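Local coordinates for centrosomal protein 120 (PDB 6EWH) that probably works at centrioles and basal bodies in the making of cilia, and is represented here by its second C2 domain (C2B), at residues 109-114 / 123-128; 33-38 / 64-69; 146-151 / 169-174. The protein carries 1 engineered substitution. All coordinates share one frame; numbering follows the deposited sequence.

Overall arrangement
The three contacts follow one another along the chain, and none nests in or crosses another. Contact 2 comes first. It brings strand 29-41 against strand 60-66 and closes a loop of 25 residues that includes helix 50-54. The two strands belong to different sheets, so this contact spans the interior of the beta sandwich. Contact 1 follows. It closes the short hairpin of strands 110-116 and 119-126 at one side of the four-stranded sheet. Contact 3 is last. It pairs strand 143-150, outermost in the six-stranded sheet, with strand 171-180 across 17 residues without helix or strand. Contacts 2 and 3 share that sheet, and contacts 1 and 2 share the other.

Contact 1. Residues 109-114 / 123-128; sequences SLQIHL and STDVSL
Leu-110 and Val-126 pair through their backbones in an antiparallel beta hairpin, which forms one side of the four-stranded sheet of this C2 beta sandwich. Four backbone hydrogen bonds join the two strands. Leu-110 and Val-126 exchange two, with Val-126 N to Leu-110 O at 2.7 Å. Ile-112 and Thr-124 exchange the other two, with Ile-112 N to Thr-124 O at 3.0 Å. Between them, Gln-111 and Asp-125 form a non-hydrogen-bonded pair, and Gln-111 CA makes a CA-H...O contact with Thr-124 O.

The apolar contacts lie on the inner side of the sheet. In one of its two conformers, Leu-110 CB rests beside Val-126 CB at 4.1 Å. The end of Ile-112 slants across Val-126, with Ile-112 CD1 3.9 Å from Val-126 CG2. Thr-124 lies on the same side, and its OG1 is hydrogen-bonded to Ile-150 O at the edge of the facing sheet. Leu-172 and Val-174 of that sheet cover Ile-112.

Polar groups occupy the outer side. Gln-111 and Asp-125 run alongside each other, their amide and carboxylate planes 72° apart, but Gln-111 has a second conformer, so this side-chain arrangement is tentative. His-113 ND1 is hydrogen-bonded to Ser-120. With CG anti to the carbonyl carbon (chi1 -72°), the His-113 ring turns one face to Ser-123 CB, which makes a CH-pi contact 3.6 Å from the ring centroid and nearly over it.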
loop_
_atom_site.group_PDB
_atom_site.type_symbol
_atom_site.label_atom_id
_atom_site.label_comp_id
_atom_site.label_asym_id
_atom_site.label_seq_id
_atom_site.Cartn_x
_atom_site.Cartn_y
_atom_site.Cartn_z
ATOM N N SER A 109 3.982 9.541 -0.148
ATOM C CA SER A 109 2.983 8.530 0.158
ATOM C C SER A 109 3.036 7.375 -0.835
ATOM O O SER A 109 3.414 7.523 -2.002
ATOM C CB SER A 109 1.579 9.139 0.182
ATOM O OG SER A 109 1.378 9.894 1.366
ATOM N N LEU A 110 2.689 6.201 -0.331
ATOM C CA LEU A 110 2.469 5.053 -1.190
ATOM C C LEU A 110 1.187 5.293 -1.980
ATOM O O LEU A 110 0.177 5.717 -1.418
ATOM C CB LEU A 110 2.317 3.833 -0.286
ATOM C CG LEU A 110 2.178 2.431 -0.848
ATOM C CD1 LEU A 110 3.495 2.008 -1.440
ATOM C CD2 LEU A 110 1.785 1.515 0.289
ATOM N N GLN A 111 1.234 5.053 -3.289
ATOM C CA GLN A 111 0.057 5.191 -4.140
ATOM C C GLN A 111 -0.397 3.805 -4.575
ATOM O O GLN A 111 0.266 3.135 -5.371
ATOM C CB GLN A 111 0.318 6.106 -5.333
ATOM C CG GLN A 111 0.176 7.581 -4.990
ATOM C CD GLN A 111 0.370 8.485 -6.192
ATOM O OE1 GLN A 111 1.201 8.215 -7.059
ATOM N NE2 GLN A 111 -0.401 9.565 -6.250
ATOM N N ILE A 112 -1.535 3.371 -4.048
ATOM C CA ILE A 112 -2.069 2.049 -4.376
ATOM C C ILE A 112 -3.152 2.230 -5.426
ATOM O O ILE A 112 -4.105 2.987 -5.215
ATOM C CB ILE A 112 -2.608 1.333 -3.134
ATOM C CG1 ILE A 112 -1.483 1.151 -2.108
ATOM C CG2 ILE A 112 -3.240 -0.000 -3.541
ATOM C CD1 ILE A 112 -1.965 0.600 -0.786
ATOM N N HIS A 113 -3.009 1.536 -6.550
ATOM C CA HIS A 113 -3.906 1.672 -7.688
ATOM C C HIS A 113 -4.783 0.439 -7.802
ATOM O O HIS A 113 -4.298 -0.690 -7.682
ATOM C CB HIS A 113 -3.103 1.789 -8.985
ATOM C CG HIS A 113 -2.392 3.094 -9.138
ATOM N ND1 HIS A 113 -2.822 4.075 -10.007
ATOM C CD2 HIS A 113 -1.292 3.590 -8.524
ATOM C CE1 HIS A 113 -2.011 5.115 -9.927
ATOM N NE2 HIS A 113 -1.077 4.849 -9.030
ATOM N N LEU A 114 -6.065 0.654 -8.068
ATOM C CA LEU A 114 -6.921 -0.410 -8.569
ATOM C C LEU A 114 -6.786 -0.426 -10.085
ATOM O O LEU A 114 -6.978 0.608 -10.738
ATOM C CB LEU A 114 -8.379 -0.172 -8.186
ATOM C CG LEU A 114 -9.374 -1.110 -8.875
ATOM C CD1 LEU A 114 -9.179 -2.549 -8.399
ATOM C CD2 LEU A 114 -10.841 -0.651 -8.670
ATOM N N SER A 123 -6.808 5.476 -7.465
ATOM C CA SER A 123 -5.682 5.269 -6.576
ATOM C C SER A 123 -5.960 5.933 -5.240
ATOM O O SER A 123 -6.848 6.779 -5.105
ATOM C CB SER A 123 -4.375 5.782 -7.188
ATOM O OG SER A 123 -4.410 7.193 -7.318
ATOM N N THR A 124 -5.187 5.544 -4.245
ATOM C CA THR A 124 -5.305 6.172 -2.942
ATOM C C THR A 124 -3.909 6.366 -2.370
ATOM O O THR A 124 -2.988 5.603 -2.668
ATOM C CB THR A 124 -6.223 5.365 -2.002
ATOM O OG1 THR A 124 -6.524 6.144 -0.838
ATOM C CG2 THR A 124 -5.562 4.056 -1.574
ATOM N N ASP A 125 -3.761 7.416 -1.570
ATOM C CA ASP A 125 -2.492 7.780 -0.953
ATOM C C ASP A 125 -2.428 7.196 0.446
ATOM O O ASP A 125 -3.313 7.455 1.270
ATOM C CB ASP A 125 -2.407 9.303 -0.807
ATOM C CG ASP A 125 -1.920 9.988 -2.054
ATOM O OD1 ASP A 125 -2.207 9.494 -3.158
ATOM O OD2 ASP A 125 -1.238 11.027 -1.922
ATOM N N VAL A 126 -1.364 6.447 0.728
ATOM C CA VAL A 126 -1.145 5.855 2.043
ATOM C C VAL A 126 0.162 6.408 2.593
ATOM O O VAL A 126 1.233 6.174 2.024
ATOM C CB VAL A 126 -1.117 4.324 1.975
ATOM C CG1 VAL A 126 -0.902 3.756 3.354
ATOM C CG2 VAL A 126 -2.427 3.809 1.380
ATOM N N SER A 127 0.077 7.144 3.690
ATOM C CA SER A 127 1.236 7.875 4.181
ATOM C C SER A 127 2.225 6.920 4.833
ATOM O O SER A 127 1.863 6.169 5.743
ATOM C CB SER A 127 0.788 8.920 5.193
ATOM O OG SER A 127 1.905 9.604 5.732
ATOM N N LEU A 128 3.474 6.954 4.375
ATOM C CA LEU A 128 4.523 6.280 5.124
ATOM C C LEU A 128 5.033 7.144 6.265
ATOM O O LEU A 128 5.468 6.606 7.289
ATOM C CB LEU A 128 5.682 5.882 4.211
ATOM C CG LEU A 128 5.343 4.861 3.124
ATOM C CD1 LEU A 128 6.541 4.637 2.238
ATOM C CD2 LEU A 128 4.877 3.554 3.741
#

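Contact 2. Residues 33-38 / 64-69; sequences LSVTVA and YSLLGN
Leu-66 O is gripped by two donors of Asn-69, the backbone N and the side-chain ND2, each at 2.9 Å. The backbone bond closes a type I' beta turn; ND2 adds a second hold. At Gly-68 a side chain would jam against Leu-67 O, and glycine has none. The turn follows strand 64-66, which faces strand 33-38 across the C2 beta sandwich. Their axes come within 9.6 Å, and no direct hydrogen bond joins the segments.

Leu-66 CG is anti to its backbone N (chi1 -180°), which carries CD1 to both Leu-33 CD2, at 3.9 Å, and Val-35 CG2. Leu-67 CD1 meets the same Leu-33 methyl. Tyr-64 and Val-35 approach from opposite directions. The hydroxyl end of the ring comes obliquely against the valine, with Val-35 CG1 3.6 Å from Tyr-64 CZ. Water 1 lies in the ring plane, 2.6 Å from Tyr-64 OH, and gives a weak bond to Val-35 O. With an alanine in place of Tyr-64, losing ring and hydroxyl would probably open a gap against Val-35 and leave water 1 without its short bond.

The sheets meet here by apolar packing, with water 1 held by the hydroxyl and linked weakly to the backbone.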
loop_
_atom_site.group_PDB
_atom_site.type_symbol
_atom_site.label_atom_id
_atom_site.label_comp_id
_atom_site.label_asym_id
_atom_site.label_seq_id
_atom_site.Cartn_x
_atom_site.Cartn_y
_atom_site.Cartn_z
ATOM N N LEU A 33 9.150 -4.037 6.416
ATOM C CA LEU A 33 8.122 -3.057 6.077
ATOM C C LEU A 33 7.094 -3.765 5.200
ATOM O O LEU A 33 7.456 -4.355 4.174
ATOM C CB LEU A 33 8.765 -1.906 5.319
ATOM C CG LEU A 33 7.791 -0.852 4.797
ATOM C CD1 LEU A 33 7.096 -0.116 5.951
ATOM C CD2 LEU A 33 8.558 0.152 3.937
ATOM N N SER A 34 5.820 -3.728 5.601
ATOM C CA SER A 34 4.808 -4.516 4.918
ATOM C C SER A 34 3.569 -3.689 4.623
ATOM O O SER A 34 3.229 -2.739 5.340
ATOM C CB SER A 34 4.384 -5.755 5.719
ATOM O OG SER A 34 3.784 -5.385 6.938
ATOM N N VAL A 35 2.903 -4.068 3.536
ATOM C CA VAL A 35 1.646 -3.460 3.102
ATOM C C VAL A 35 0.642 -4.588 2.926
ATOM O O VAL A 35 0.928 -5.574 2.234
ATOM C CB VAL A 35 1.821 -2.721 1.768
ATOM C CG1 VAL A 35 0.476 -2.123 1.311
ATOM C CG2 VAL A 35 2.870 -1.634 1.894
ATOM N N THR A 36 -0.529 -4.451 3.541
ATOM C CA THR A 36 -1.587 -5.451 3.422
ATOM C C THR A 36 -2.826 -4.776 2.858
ATOM O O THR A 36 -3.298 -3.769 3.405
ATOM C CB THR A 36 -1.922 -6.084 4.773
ATOM O OG1 THR A 36 -0.755 -6.670 5.336
ATOM C CG2 THR A 36 -3.015 -7.155 4.593
ATOM N N VAL A 37 -3.336 -5.319 1.762
ATOM C CA VAL A 37 -4.636 -4.922 1.231
ATOM C C VAL A 37 -5.664 -5.919 1.749
ATOM O O VAL A 37 -5.589 -7.122 1.467
ATOM C CB VAL A 37 -4.631 -4.800 -0.303
ATOM C CG1 VAL A 37 -3.656 -3.703 -0.735
ATOM C CG2 VAL A 37 -4.297 -6.132 -1.000
ATOM N N ALA A 38 -6.599 -5.426 2.556
ATOM C CA ALA A 38 -7.458 -6.283 3.371
ATOM C C ALA A 38 -8.868 -6.495 2.828
ATOM O O ALA A 38 -9.409 -7.603 2.955
ATOM C CB ALA A 38 -7.527 -5.740 4.803
ATOM N N TYR A 64 1.155 -1.328 -6.489
ATOM C CA TYR A 64 1.867 -0.230 -5.858
ATOM C C TYR A 64 3.357 -0.479 -5.938
ATOM O O TYR A 64 3.810 -1.610 -6.136
ATOM C CB TYR A 64 1.436 -0.000 -4.409
ATOM C CG TYR A 64 1.486 -1.223 -3.529
ATOM C CD1 TYR A 64 0.389 -2.065 -3.439
ATOM C CD2 TYR A 64 2.610 -1.510 -2.759
ATOM C CE1 TYR A 64 0.420 -3.193 -2.615
ATOM C CE2 TYR A 64 2.642 -2.606 -1.936
ATOM C CZ TYR A 64 1.556 -3.445 -1.862
ATOM O OH TYR A 64 1.589 -4.554 -1.050
ATOM N N SER A 65 4.114 0.604 -5.790
ATOM C CA SER A 65 5.563 0.555 -5.728
ATOM C C SER A 65 5.980 0.718 -4.271
ATOM O O SER A 65 5.666 1.735 -3.647
ATOM C CB SER A 65 6.141 1.690 -6.573
ATOM O OG SER A 65 7.550 1.653 -6.552
ATOM N N LEU A 66 6.672 -0.284 -3.730
ATOM C CA LEU A 66 7.134 -0.260 -2.345
ATOM C C LEU A 66 8.655 -0.209 -2.372
ATOM O O LEU A 66 9.304 -1.192 -2.741
ATOM C CB LEU A 66 6.626 -1.481 -1.574
ATOM C CG LEU A 66 7.042 -1.567 -0.095
ATOM C CD1 LEU A 66 6.492 -0.415 0.715
ATOM C CD2 LEU A 66 6.584 -2.877 0.499
ATOM N N LEU A 67 9.206 0.945 -2.009
ATOM C CA LEU A 67 10.647 1.202 -2.075
ATOM C C LEU A 67 11.246 0.771 -3.417
ATOM O O LEU A 67 12.275 0.095 -3.484
ATOM C CB LEU A 67 11.393 0.580 -0.894
ATOM C CG LEU A 67 10.972 1.053 0.498
ATOM C CD1 LEU A 67 11.906 0.485 1.555
ATOM C CD2 LEU A 67 10.913 2.560 0.581
ATOM N N GLY A 68 10.574 1.149 -4.500
ATOM C CA GLY A 68 11.070 0.829 -5.825
ATOM C C GLY A 68 10.767 -0.568 -6.322
ATOM O O GLY A 68 11.228 -0.939 -7.408
ATOM N N ASN A 69 10.005 -1.355 -5.574
ATOM C CA ASN A 69 9.608 -2.690 -6.005
ATOM C C ASN A 69 8.177 -2.654 -6.523
ATOM O O ASN A 69 7.270 -2.231 -5.803
ATOM C CB ASN A 69 9.681 -3.661 -4.829
ATOM C CG ASN A 69 11.091 -3.850 -4.329
ATOM O OD1 ASN A 69 11.857 -4.613 -4.909
ATOM N ND2 ASN A 69 11.449 -3.137 -3.265
HETATM O O HOH W 1 -0.452 -6.194 -0.887
#

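Contact 3. Residues 146-151 / 169-174; sequences ESAFIL and QPTLGV. Engineered in segment 146-151: Ser-147 (natural residue Gly).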
loop_
_atom_site.group_PDB
_atom_site.type_symbol
_atom_site.label_atom_id
_atom_site.label_comp_id
_atom_site.label_asym_id
_atom_site.label_seq_id
_atom_site.Cartn_x
_atom_site.Cartn_y
_atom_site.Cartn_z
ATOM N N GLU A 146 -3.525 1.401 10.127
ATOM C CA GLU A 146 -4.564 0.637 9.461
ATOM C C GLU A 146 -5.744 1.572 9.270
ATOM O O GLU A 146 -6.161 2.239 10.221
ATOM C CB GLU A 146 -4.977 -0.539 10.342
ATOM C CG GLU A 146 -5.853 -1.559 9.658
ATOM C CD GLU A 146 -5.942 -2.850 10.447
ATOM O OE1 GLU A 146 -5.721 -2.815 11.679
ATOM O OE2 GLU A 146 -6.222 -3.900 9.832
ATOM N N SER A 147 -6.257 1.657 8.050
ATOM C CA SER A 147 -7.375 2.557 7.819
ATOM C C SER A 147 -8.130 2.129 6.574
ATOM O O SER A 147 -7.684 1.278 5.799
ATOM C CB SER A 147 -6.902 4.011 7.701
ATOM O OG SER A 147 -7.997 4.904 7.805
ATOM N N ALA A 148 -9.287 2.748 6.391
ATOM C CA ALA A 148 -10.076 2.614 5.178
ATOM C C ALA A 148 -9.759 3.833 4.322
ATOM O O ALA A 148 -10.116 4.964 4.674
ATOM C CB ALA A 148 -11.559 2.551 5.534
ATOM N N PHE A 149 -9.073 3.609 3.215
ATOM C CA PHE A 149 -8.614 4.683 2.351
ATOM C C PHE A 149 -9.538 4.818 1.148
ATOM O O PHE A 149 -10.040 3.821 0.621
ATOM C CB PHE A 149 -7.186 4.371 1.906
ATOM C CG PHE A 149 -6.180 4.437 3.026
ATOM C CD1 PHE A 149 -5.596 5.644 3.372
ATOM C CD2 PHE A 149 -5.827 3.301 3.743
ATOM C CE1 PHE A 149 -4.666 5.720 4.402
ATOM C CE2 PHE A 149 -4.898 3.371 4.782
ATOM C CZ PHE A 149 -4.320 4.578 5.113
ATOM N N ILE A 150 -9.795 6.061 0.726
ATOM C CA ILE A 150 -10.700 6.323 -0.387
ATOM C C ILE A 150 -9.938 6.292 -1.706
ATOM O O ILE A 150 -8.920 6.975 -1.865
ATOM C CB ILE A 150 -11.410 7.671 -0.205
ATOM C CG1 ILE A 150 -12.055 7.728 1.170
ATOM C CG2 ILE A 150 -12.424 7.874 -1.324
ATOM C CD1 ILE A 150 -13.163 6.734 1.352
ATOM N N LEU A 151 -10.448 5.522 -2.665
ATOM C CA LEU A 151 -9.880 5.475 -4.004
ATOM C C LEU A 151 -10.466 6.605 -4.847
ATOM O O LEU A 151 -11.686 6.780 -4.896
ATOM C CB LEU A 151 -10.160 4.125 -4.663
ATOM C CG LEU A 151 -9.339 2.960 -4.085
ATOM C CD1 LEU A 151 -10.023 1.619 -4.421
ATOM C CD2 LEU A 151 -7.914 2.979 -4.614
ATOM N N GLN A 169 -18.220 5.990 -0.818
ATOM C CA GLN A 169 -17.234 6.076 -1.880
ATOM C C GLN A 169 -16.387 4.812 -1.936
ATOM O O GLN A 169 -16.416 3.988 -1.013
ATOM C CB GLN A 169 -16.357 7.332 -1.708
ATOM C CG GLN A 169 -16.921 8.546 -2.483
ATOM C CD GLN A 169 -15.910 9.669 -2.746
ATOM O OE1 GLN A 169 -15.140 9.625 -3.711
ATOM N NE2 GLN A 169 -15.945 10.699 -1.909
ATOM N N PRO A 170 -15.659 4.597 -3.035
ATOM C CA PRO A 170 -14.802 3.410 -3.124
ATOM C C PRO A 170 -13.733 3.450 -2.050
ATOM O O PRO A 170 -13.024 4.443 -1.886
ATOM C CB PRO A 170 -14.180 3.517 -4.518
ATOM C CG PRO A 170 -15.013 4.454 -5.258
ATOM C CD PRO A 170 -15.566 5.406 -4.266
ATOM N N THR A 171 -13.605 2.349 -1.330
ATOM C CA THR A 171 -12.791 2.291 -0.137
ATOM C C THR A 171 -11.927 1.040 -0.200
ATOM O O THR A 171 -12.399 -0.009 -0.647
ATOM C CB THR A 171 -13.740 2.221 1.058
ATOM O OG1 THR A 171 -14.574 3.391 1.058
ATOM C CG2 THR A 171 -12.986 2.131 2.345
ATOM N N LEU A 172 -10.681 1.168 0.246
ATOM C CA LEU A 172 -9.741 0.046 0.317
ATOM C C LEU A 172 -9.168 -0.005 1.724
ATOM O O LEU A 172 -8.559 0.965 2.182
ATOM C CB LEU A 172 -8.603 0.251 -0.685
ATOM C CG LEU A 172 -7.575 -0.882 -0.761
ATOM C CD1 LEU A 172 -8.257 -2.144 -1.250
ATOM C CD2 LEU A 172 -6.436 -0.508 -1.678
ATOM N N GLY A 173 -9.355 -1.130 2.408
ATOM C CA GLY A 173 -8.729 -1.308 3.704
ATOM C C GLY A 173 -7.260 -1.671 3.555
ATOM O O GLY A 173 -6.938 -2.656 2.886
ATOM N N VAL A 174 -6.366 -0.857 4.115
ATOM C CA VAL A 174 -4.923 -1.082 4.014
ATOM C C VAL A 174 -4.302 -1.012 5.400
ATOM O O VAL A 174 -4.647 -0.141 6.203
ATOM C CB VAL A 174 -4.258 -0.040 3.100
ATOM C CG1 VAL A 174 -2.766 -0.327 2.932
ATOM C CG2 VAL A 174 -4.942 0.019 1.744
HETATM O O HOH W 2 -13.818 8.239 -5.450
#
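Leu-151, Val-174 and Phe-149 give up more surface to the partner segment than any other residue here. Leu-151 lies at one end of the paired segments. Its N is hydrogen-bonded to Pro-170 O at 2.9 Å, with the donor 39° above the carbonyl plane. Leu-151 CB sits beside the proline ring at Pro-170 CB. A chi1 of -72° sets Leu-151 CG beside its own backbone N, and the branch beyond brings Leu-151 CD1 to Leu-172 CB at 4.2 Å. Water 2 donates to Leu-151 O and to Gln-169 OE1. Gln-169 has a second conformer, so this bridge is tentative.

Phe-149 and Leu-172 exchange two backbone hydrogen bonds. Leu-172 N reaches Phe-149 O at 2.8 Å, in the carbonyl plane. Phe-149 N comes to Leu-172 O from above the plane of that carbonyl. This pair belongs to the antiparallel ribbon at one side of the six-stranded sheet of the C2 beta sandwich, where strand 143-150 is outermost. The Phe-149 side chain turns inward and packs on Thr-124 and Val-126 of the facing sheet. Leu-172 O and Val-174 O lie at its ring edge, near the ring plane.

Val-174 crosses Phe-149 at about a right angle, with Val-174 CB 3.7 Å from Phe-149 CD2. It also packs on Val-35 and Ile-112. Through its backbone it exchanges two hydrogen bonds with Ser-147, an engineered residue where the natural one is glycine. Val-174 N points almost straight at Ser-147 O, at 3.0 Å with an N-H...O angle of 167°. Ile-150 CA makes a CA-H...O contact with Pro-170 O at 3.3 Å.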